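Side-chain contacts in flagellar hook-associated protein (Burkholderia pseudomallei, PDB 4UT1), which probably serves as a structural protein of the bacterial flagellum, forming part of the junction between hook and filament: residues A[230-233]-A[237-240]; A[263-266]-A[272-275]; A[499-502]-A[508-511]; A[534-537]-A[543-546]. All coordinates share one frame; numbering follows the deposited sequence.

Contact 1. Residues A[230-233]-A[237-240]; sequences SVFL and QPLV
The carbonyl oxygen of Val-231 takes two backbone N-H groups in succession: Leu-239 N lies 2.6 Å from Val-231 O, and Val-240 N reaches the same oxygen at 3.0 Å. Both donors come in over one face of the carbonyl plane, which is possible because Leu-239, with psi at -40°, is pinched out of the extended run. On one side of this fork Val-231 N bonds to Val-240 O; on the other, Leu-233 N bonds to Gln-237 O at 2.7 Å.

The extra residue sends Leu-239 and Val-240 to the same side. Val-231 sets CG2 beside its own backbone N (CG1 anti to it, chi1 -174°), bringing that methyl to 3.8 Å from Val-240 CB. Leu-239 crosses Leu-233 at roughly a right angle, with Leu-233 CD2 3.9 Å from Leu-239 CD1, while Leu-233 CD1 lies along the aliphatic part of Gln-237. Helix 134-193 packs against this face through Thr-180 and Ile-183.

Phe-232 and Pro-238 occupy the other face. The ring stands obliquely to the proline, its CD2 3.5 Å from Pro-238 CA and its CE2 near CB. Gln-237 bends at chi2 (65°), so that NE2 folds back 2.8 Å onto Pro-238 O, in that carbonyl's plane and on a lone pair; its OE1 bonds to Ser-264 OG.

Two residues facing one make this a classic beta bulge, set in the antiparallel hairpin of strands 228-233 and 238-241.

Contact 2. Residues A[263-266]-A[272-275]; sequences VSKG and QPGP
Pro-273 makes the main touch, meeting Lys-265 with the CB corner of its ring. That CB points at the backbone and comes within 3.2 Å of Lys-265 O, a close approach of carbon to oxygen. The same Pro-273 CB lies 4.3 Å from Lys-265 CB. Beyond this point the lysine chain bows away from the proline, and CE alone returns, loosely: the turn at chi3 (67°) sets Lys-265 CE 4.4 Å from Pro-273 CG. The backbone of Gly-274 comes next. Its N is 4.3 Å from Lys-265 O, too far for a hydrogen bond, and no hydrogen bond joins the two segments anywhere. Pro-275 turns its ring away; its carbonyl oxygen is the nearest part, with Pro-275 O still 4.5 Å from Ser-264 O.

What holds the first segment lies elsewhere. Backbone bonds tie Lys-265 and Gly-266 to Gln-247 on strand 244-252, and at Gly-266, with phi at 91°, the chain turns a corner out of the sheet. On the other flank Ser-264 pairs with Gln-277.

The contact is thin, mostly at the surface, and made by van der Waals touch alone. It is the loose inside of a long connecting loop, which joins strand 260-265 to the short strand 277-278 at the edge of an antiparallel sheet.

Contact 3. Residues A[499-502]-A[508-511]; sequences TVTI and TSIN
The tight part of this strand pair is its polar face. Thr-499 OG1 donates to Asn-511 OD1 at 2.7 Å, in the plane of the amide carbonyl, with the two side chains lying side by side. At the next pair on this face, the hydroxyls Thr-501 OG1 and Ser-509 OG also sit 2.7 Å apart in a hydrogen bond. Both threonines set OG1 beside the backbone N (chi1 -69° in Thr-499), which turns each hydroxyl toward the partner strand. Both links bridge non-hydrogen-bonded pairs, and Ser-509 and Asn-511 lie open to solvent.

The face of Val-500, Ile-502, Thr-508 and Ile-510, mostly apolar, is slacker. Ile-502 CD1 and Ile-510 CD1 come no nearer than 4.5 Å, although Ile-502, bent at chi2 (78°), swings CD1 to 3.6 Å from Thr-508 O. Between the faces the backbones are regularly bonded, as in the 2.8 Å link from Val-500 N to Ile-510 O.

Val-500 and Ile-502 find packing on Met-529 of strand 527-533, which flanks 498-502 across the sheet from 508-511. Ile-510 rests on Pro-520 of strand 519-520. The hairpin thus puts 508-511 at the edge of an antiparallel sheet, with 498-502 next inside it.

Contact 4. Residues A[534-537]-A[543-546]; sequences TTQP and MNGV
Two side-chain amides, those of Gln-536 and Asn-544, approach from opposite directions with their planes 37° apart. At the edge of the glutamine amide, NE2 donates to Asn-544 OD1 across 3.0 Å, and the oxygen lies almost exactly in that amide's plane. Seen from the asparagine the approach is different: the donor stands above the plane of its carbonyl, 38° out of it, and so lies off the lone pairs. The bond itself is fairly straight.

The main partners of both groups lie outside this pair. Gln-536 NE2 has its main partner in Ser-533 O, and Asn-544 OD1 also accepts from Ser-533 N, so the backbone of one serine is held by both amides. For Asn-544 the main partner is Gly-472 O, to which its ND2 donates. With its oxygen and nitrogen both engaged, the buried asparagine amide is fixed in rotation.

Gln-536 reaches the bond by folding at chi2 (-76°), which brings its end in from the solvent side. Asn-544 meets it with CG anti to the backbone N, pointing toward 534-537.

The two amides thus tie together the ends of the loop that connects strands 527-533 and 546-551, neighbours in one antiparallel sheet. Just beyond, Gly-545 and Val-546 both face Ile-531 in a G1 beta bulge, while Met-543 packs on Ile-531 and on Ile-562 of strand 559-564.

The four contacts follow one another along the chain and fall into two pairs on opposite sides of the chain's centre. Contacts 1 and 2, with centres 15 Å apart, both reach the same antiparallel sheet, which packs on helix 134-193, contact 2 through strand 260-265 and the loop after it; the bond from Gln-237 to Ser-264 joins them directly. Contacts 3 and 4, 12 Å apart, lie within the D3 domain range (449-564) and meet through Thr-499 OG1 and Thr-534 OG1, at 2.7 Å. The first pair falls in the helical domain range (99-337). Even the nearest atoms of contacts 2 and 4 are about 51 Å apart, so each pair belongs to a separate part of the elongated chain.

Contact 1. Residues A[230-233]-A[237-240]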
loop_
_atom_site.group_PDB
_atom_site.type_symbol
_atom_site.label_atom_id
_atom_site.label_comp_id
_atom_site.label_asym_id
_atom_site.label_seq_id
_atom_site.Cartn_x
_atom_site.Cartn_y
_atom_site.Cartn_z
ATOM N N SER A 230 10.241 5.579 -44.353
ATOM C CA SER A 230 10.931 5.374 -43.088
ATOM C C SER A 230 9.889 5.424 -41.972
ATOM O O SER A 230 8.996 6.260 -42.004
ATOM C CB SER A 230 12.022 6.417 -42.868
ATOM O OG SER A 230 13.137 6.150 -43.699
ATOM N N VAL A 231 9.991 4.523 -41.003
ATOM C CA VAL A 231 9.005 4.477 -39.919
ATOM C C VAL A 231 9.681 4.549 -38.566
ATOM O O VAL A 231 10.672 3.858 -38.311
ATOM C CB VAL A 231 8.132 3.205 -39.983
ATOM C CG1 VAL A 231 7.020 3.277 -38.931
ATOM C CG2 VAL A 231 7.537 3.039 -41.362
ATOM N N PHE A 232 9.131 5.393 -37.695
ATOM C CA PHE A 232 9.689 5.618 -36.374
ATOM C C PHE A 232 8.610 5.521 -35.310
ATOM O O PHE A 232 7.467 5.928 -35.537
ATOM C CB PHE A 232 10.345 6.994 -36.279
ATOM C CG PHE A 232 11.471 7.203 -37.241
ATOM C CD1 PHE A 232 11.218 7.570 -38.551
ATOM C CD2 PHE A 232 12.785 7.053 -36.826
ATOM C CE1 PHE A 232 12.266 7.771 -39.442
ATOM C CE2 PHE A 232 13.832 7.250 -37.703
ATOM C CZ PHE A 232 13.574 7.612 -39.013
ATOM N N LEU A 233 8.983 4.979 -34.159
ATOM C CA LEU A 233 8.145 5.089 -32.965
ATOM C C LEU A 233 8.067 6.554 -32.587
ATOM O O LEU A 233 9.013 7.308 -32.821
ATOM C CB LEU A 233 8.712 4.262 -31.811
ATOM C CG LEU A 233 8.486 2.751 -31.917
ATOM C CD1 LEU A 233 9.256 2.026 -30.834
ATOM C CD2 LEU A 233 7.003 2.403 -31.847
ATOM N N GLN A 237 12.548 6.007 -31.909
ATOM C CA GLN A 237 13.170 4.734 -32.266
ATOM C C GLN A 237 12.793 4.340 -33.691
ATOM O O GLN A 237 11.616 4.230 -34.016
ATOM C CB GLN A 237 12.756 3.643 -31.265
ATOM C CG GLN A 237 13.074 2.216 -31.694
ATOM C CD GLN A 237 14.553 1.950 -31.808
ATOM O OE1 GLN A 237 15.325 2.269 -30.904
ATOM N NE2 GLN A 237 14.963 1.362 -32.925
ATOM N N PRO A 238 13.795 4.154 -34.563
ATOM C CA PRO A 238 13.439 3.715 -35.916
ATOM C C PRO A 238 12.836 2.310 -35.925
ATOM O O PRO A 238 13.262 1.450 -35.150
ATOM C CB PRO A 238 14.779 3.742 -36.667
ATOM C CG PRO A 238 15.819 3.643 -35.610
ATOM C CD PRO A 238 15.249 4.316 -34.382
ATOM N N LEU A 239 11.857 2.089 -36.795
ATOM C CA LEU A 239 11.295 0.763 -37.007
ATOM C C LEU A 239 11.595 0.278 -38.420
ATOM O O LEU A 239 11.875 -0.902 -38.642
ATOM C CB LEU A 239 9.790 0.770 -36.784
ATOM C CG LEU A 239 9.332 1.030 -35.345
ATOM C CD1 LEU A 239 7.838 0.873 -35.311
ATOM C CD2 LEU A 239 10.021 0.079 -34.356
ATOM N N VAL A 240 11.501 1.201 -39.367
ATOM C CA VAL A 240 11.843 0.919 -40.763
ATOM C C VAL A 240 12.694 2.047 -41.311
ATOM O O VAL A 240 12.369 3.223 -41.147
ATOM C CB VAL A 240 10.603 0.768 -41.661
ATOM C CG1 VAL A 240 11.034 0.606 -43.128
ATOM C CG2 VAL A 240 9.743 -0.402 -41.221
#

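Contact 2. Residues A[263-266]-A[272-275]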
loop_
_atom_site.group_PDB
_atom_site.type_symbol
_atom_site.label_atom_id
_atom_site.label_comp_id
_atom_site.label_asym_id
_atom_site.label_seq_id
_atom_site.Cartn_x
_atom_site.Cartn_y
_atom_site.Cartn_z
ATOM N N VAL A 263 12.188 -3.317 -25.617
ATOM C CA VAL A 263 13.539 -2.939 -25.970
ATOM C C VAL A 263 13.703 -3.038 -27.469
ATOM O O VAL A 263 12.920 -3.713 -28.155
ATOM C CB VAL A 263 14.601 -3.833 -25.280
ATOM C CG1 VAL A 263 14.432 -3.788 -23.768
ATOM C CG2 VAL A 263 14.524 -5.272 -25.788
ATOM N N SER A 264 14.718 -2.349 -27.970
ATOM C CA SER A 264 15.138 -2.531 -29.356
ATOM C C SER A 264 16.463 -3.281 -29.387
ATOM O O SER A 264 17.344 -3.033 -28.566
ATOM C CB SER A 264 15.258 -1.191 -30.068
ATOM O OG SER A 264 16.264 -0.394 -29.475
ATOM N N LYS A 265 16.585 -4.211 -30.329
ATOM C CA LYS A 265 17.767 -5.053 -30.432
ATOM C C LYS A 265 18.601 -4.684 -31.654
ATOM O O LYS A 265 19.502 -5.425 -32.044
ATOM C CB LYS A 265 17.366 -6.531 -30.487
ATOM C CG LYS A 265 16.481 -6.974 -29.326
ATOM C CD LYS A 265 16.449 -8.491 -29.182
ATOM C CE LYS A 265 17.810 -9.035 -28.762
ATOM N NZ LYS A 265 18.253 -8.491 -27.441
ATOM N N GLY A 266 18.309 -3.527 -32.241
ATOM C CA GLY A 266 19.013 -3.073 -33.431
ATOM C C GLY A 266 18.305 -3.547 -34.690
ATOM O O GLY A 266 17.147 -3.948 -34.641
ATOM N N GLN A 272 25.286 -10.669 -33.790
ATOM C CA GLN A 272 25.500 -10.023 -32.497
ATOM C C GLN A 272 24.776 -8.667 -32.421
ATOM O O GLN A 272 25.360 -7.613 -32.679
ATOM C CB GLN A 272 27.010 -9.882 -32.207
ATOM C CG GLN A 272 27.767 -8.820 -33.004
ATOM C CD GLN A 272 28.771 -9.396 -33.984
ATOM O OE1 GLN A 272 28.632 -10.531 -34.446
ATOM N NE2 GLN A 272 29.797 -8.610 -34.307
ATOM N N PRO A 273 23.475 -8.696 -32.086
ATOM C CA PRO A 273 22.731 -7.447 -31.890
ATOM C C PRO A 273 23.423 -6.548 -30.860
ATOM O O PRO A 273 23.714 -7.015 -29.754
ATOM C CB PRO A 273 21.357 -7.925 -31.390
ATOM C CG PRO A 273 21.565 -9.347 -30.947
ATOM C CD PRO A 273 22.638 -9.882 -31.845
ATOM N N GLY A 274 23.698 -5.295 -31.234
ATOM C CA GLY A 274 24.389 -4.339 -30.374
ATOM C C GLY A 274 23.649 -4.179 -29.066
ATOM O O GLY A 274 22.557 -4.737 -28.925
ATOM N N PRO A 275 24.222 -3.413 -28.109
ATOM C CA PRO A 275 23.605 -3.348 -26.777
ATOM C C PRO A 275 22.098 -3.127 -26.853
ATOM O O PRO A 275 21.618 -2.210 -27.538
ATOM C CB PRO A 275 24.314 -2.154 -26.102
ATOM C CG PRO A 275 25.066 -1.445 -27.196
ATOM C CD PRO A 275 25.356 -2.483 -28.239
#

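Contact 3. Residues A[499-502]-A[508-511]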
loop_
_atom_site.group_PDB
_atom_site.type_symbol
_atom_site.label_atom_id
_atom_site.label_comp_id
_atom_site.label_asym_id
_atom_site.label_seq_id
_atom_site.Cartn_x
_atom_site.Cartn_y
_atom_site.Cartn_z
ATOM N N THR A 499 5.908 8.278 36.788
ATOM C CA THR A 499 5.465 9.652 36.640
ATOM C C THR A 499 3.966 9.634 36.406
ATOM O O THR A 499 3.478 8.913 35.535
ATOM C CB THR A 499 6.193 10.358 35.483
ATOM O OG1 THR A 499 7.565 10.556 35.840
ATOM C CG2 THR A 499 5.552 11.706 35.185
ATOM N N VAL A 500 3.228 10.393 37.211
ATOM C CA VAL A 500 1.785 10.473 37.066
ATOM C C VAL A 500 1.412 11.743 36.295
ATOM O O VAL A 500 1.799 12.859 36.667
ATOM C CB VAL A 500 1.061 10.448 38.448
ATOM C CG1 VAL A 500 -0.427 10.586 38.276
ATOM C CG2 VAL A 500 1.389 9.164 39.206
ATOM N N THR A 501 0.685 11.572 35.199
ATOM C CA THR A 501 0.250 12.721 34.415
ATOM C C THR A 501 -1.247 12.877 34.517
ATOM O O THR A 501 -1.996 11.963 34.178
ATOM C CB THR A 501 0.644 12.593 32.934
ATOM O OG1 THR A 501 2.066 12.559 32.832
ATOM C CG2 THR A 501 0.129 13.783 32.138
ATOM N N ILE A 502 -1.683 14.033 34.993
ATOM C CA ILE A 502 -3.103 14.325 35.083
ATOM C C ILE A 502 -3.524 15.137 33.874
ATOM O O ILE A 502 -2.950 16.192 33.593
ATOM C CB ILE A 502 -3.458 15.092 36.376
ATOM C CG1 ILE A 502 -3.007 14.304 37.608
ATOM C CG2 ILE A 502 -4.954 15.366 36.433
ATOM C CD1 ILE A 502 -1.514 14.407 37.900
ATOM N N THR A 508 -0.644 18.160 33.783
ATOM C CA THR A 508 0.472 18.312 34.706
ATOM C C THR A 508 1.040 16.952 35.106
ATOM O O THR A 508 0.314 15.958 35.181
ATOM C CB THR A 508 0.058 19.106 35.956
ATOM O OG1 THR A 508 -1.117 18.524 36.532
ATOM C CG2 THR A 508 -0.236 20.547 35.569
ATOM N N SER A 509 2.348 16.910 35.339
ATOM C CA SER A 509 3.019 15.650 35.630
ATOM C C SER A 509 3.741 15.712 36.962
ATOM O O SER A 509 4.270 16.755 37.361
ATOM C CB SER A 509 3.996 15.287 34.506
ATOM O OG SER A 509 3.284 14.888 33.336
ATOM N N ILE A 510 3.755 14.580 37.650
ATOM C CA ILE A 510 4.369 14.477 38.957
ATOM C C ILE A 510 5.241 13.238 39.018
ATOM O O ILE A 510 4.786 12.125 38.713
ATOM C CB ILE A 510 3.300 14.422 40.072
ATOM C CG1 ILE A 510 2.578 15.770 40.155
ATOM C CG2 ILE A 510 3.924 14.035 41.415
ATOM C CD1 ILE A 510 1.375 15.760 41.060
ATOM N N ASN A 511 6.499 13.434 39.390
ATOM C CA ASN A 511 7.406 12.311 39.588
ATOM C C ASN A 511 7.214 11.687 40.969
ATOM O O ASN A 511 7.372 12.348 41.990
ATOM C CB ASN A 511 8.866 12.752 39.394
ATOM C CG ASN A 511 9.161 13.245 37.976
ATOM O OD1 ASN A 511 8.637 12.717 36.991
ATOM N ND2 ASN A 511 10.019 14.258 37.871
#

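Contact 4. Residues A[534-537]-A[543-546]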
loop_
_atom_site.group_PDB
_atom_site.type_symbol
_atom_site.label_atom_id
_atom_site.label_comp_id
_atom_site.label_asym_id
_atom_site.label_seq_id
_atom_site.Cartn_x
_atom_site.Cartn_y
_atom_site.Cartn_z
ATOM N N THR A 534 9.068 6.690 34.823
ATOM C CA THR A 534 9.815 7.929 34.691
ATOM C C THR A 534 11.010 7.741 33.747
ATOM O O THR A 534 11.231 8.544 32.851
ATOM C CB THR A 534 10.281 8.428 36.058
ATOM O OG1 THR A 534 9.122 8.657 36.886
ATOM C CG2 THR A 534 11.083 9.715 35.918
ATOM N N THR A 535 11.763 6.667 33.936
ATOM C CA THR A 535 12.792 6.308 32.965
ATOM C C THR A 535 12.149 5.603 31.762
ATOM O O THR A 535 11.316 4.704 31.930
ATOM C CB THR A 535 13.870 5.402 33.592
ATOM O OG1 THR A 535 13.259 4.212 34.096
ATOM C CG2 THR A 535 14.553 6.102 34.734
ATOM N N GLN A 536 12.523 6.028 30.557
ATOM C CA GLN A 536 12.004 5.440 29.320
ATOM C C GLN A 536 13.164 5.013 28.434
ATOM O O GLN A 536 14.093 5.792 28.236
ATOM C CB GLN A 536 11.112 6.436 28.565
ATOM C CG GLN A 536 9.806 6.772 29.262
ATOM C CD GLN A 536 8.791 5.654 29.140
ATOM O OE1 GLN A 536 8.711 4.981 28.112
ATOM N NE2 GLN A 536 8.013 5.448 30.192
ATOM N N PRO A 537 13.119 3.779 27.895
ATOM C CA PRO A 537 12.054 2.790 28.098
ATOM C C PRO A 537 12.005 2.275 29.532
ATOM O O PRO A 537 12.990 2.361 30.265
ATOM C CB PRO A 537 12.433 1.662 27.134
ATOM C CG PRO A 537 13.901 1.795 26.964
ATOM C CD PRO A 537 14.172 3.268 26.999
ATOM N N MET A 543 5.740 0.029 36.713
ATOM C CA MET A 543 4.444 0.253 36.074
ATOM C C MET A 543 4.581 1.264 34.953
ATOM O O MET A 543 5.233 2.297 35.110
ATOM C CB MET A 543 3.399 0.742 37.089
ATOM C CG MET A 543 2.057 1.115 36.447
ATOM S SD MET A 543 0.701 1.415 37.615
ATOM C CE MET A 543 0.632 -0.166 38.450
ATOM N N ASN A 544 3.987 0.946 33.809
ATOM C CA ASN A 544 4.069 1.801 32.640
ATOM C C ASN A 544 2.828 1.641 31.771
ATOM O O ASN A 544 2.263 0.549 31.690
ATOM C CB ASN A 544 5.347 1.465 31.856
ATOM C CG ASN A 544 5.624 2.434 30.730
ATOM O OD1 ASN A 544 5.795 3.639 30.948
ATOM N ND2 ASN A 544 5.716 1.903 29.512
ATOM N N GLY A 545 2.385 2.732 31.151
ATOM C CA GLY A 545 1.271 2.691 30.221
ATOM C C GLY A 545 -0.089 2.352 30.806
ATOM O O GLY A 545 -0.947 1.797 30.118
ATOM N N VAL A 546 -0.290 2.699 32.073
ATOM C CA VAL A 546 -1.549 2.454 32.767
ATOM C C VAL A 546 -2.328 3.750 32.941
ATOM O O VAL A 546 -1.778 4.754 33.394
ATOM C CB VAL A 546 -1.317 1.811 34.134
ATOM C CG1 VAL A 546 -2.652 1.663 34.903
ATOM C CG2 VAL A 546 -0.650 0.452 33.959
#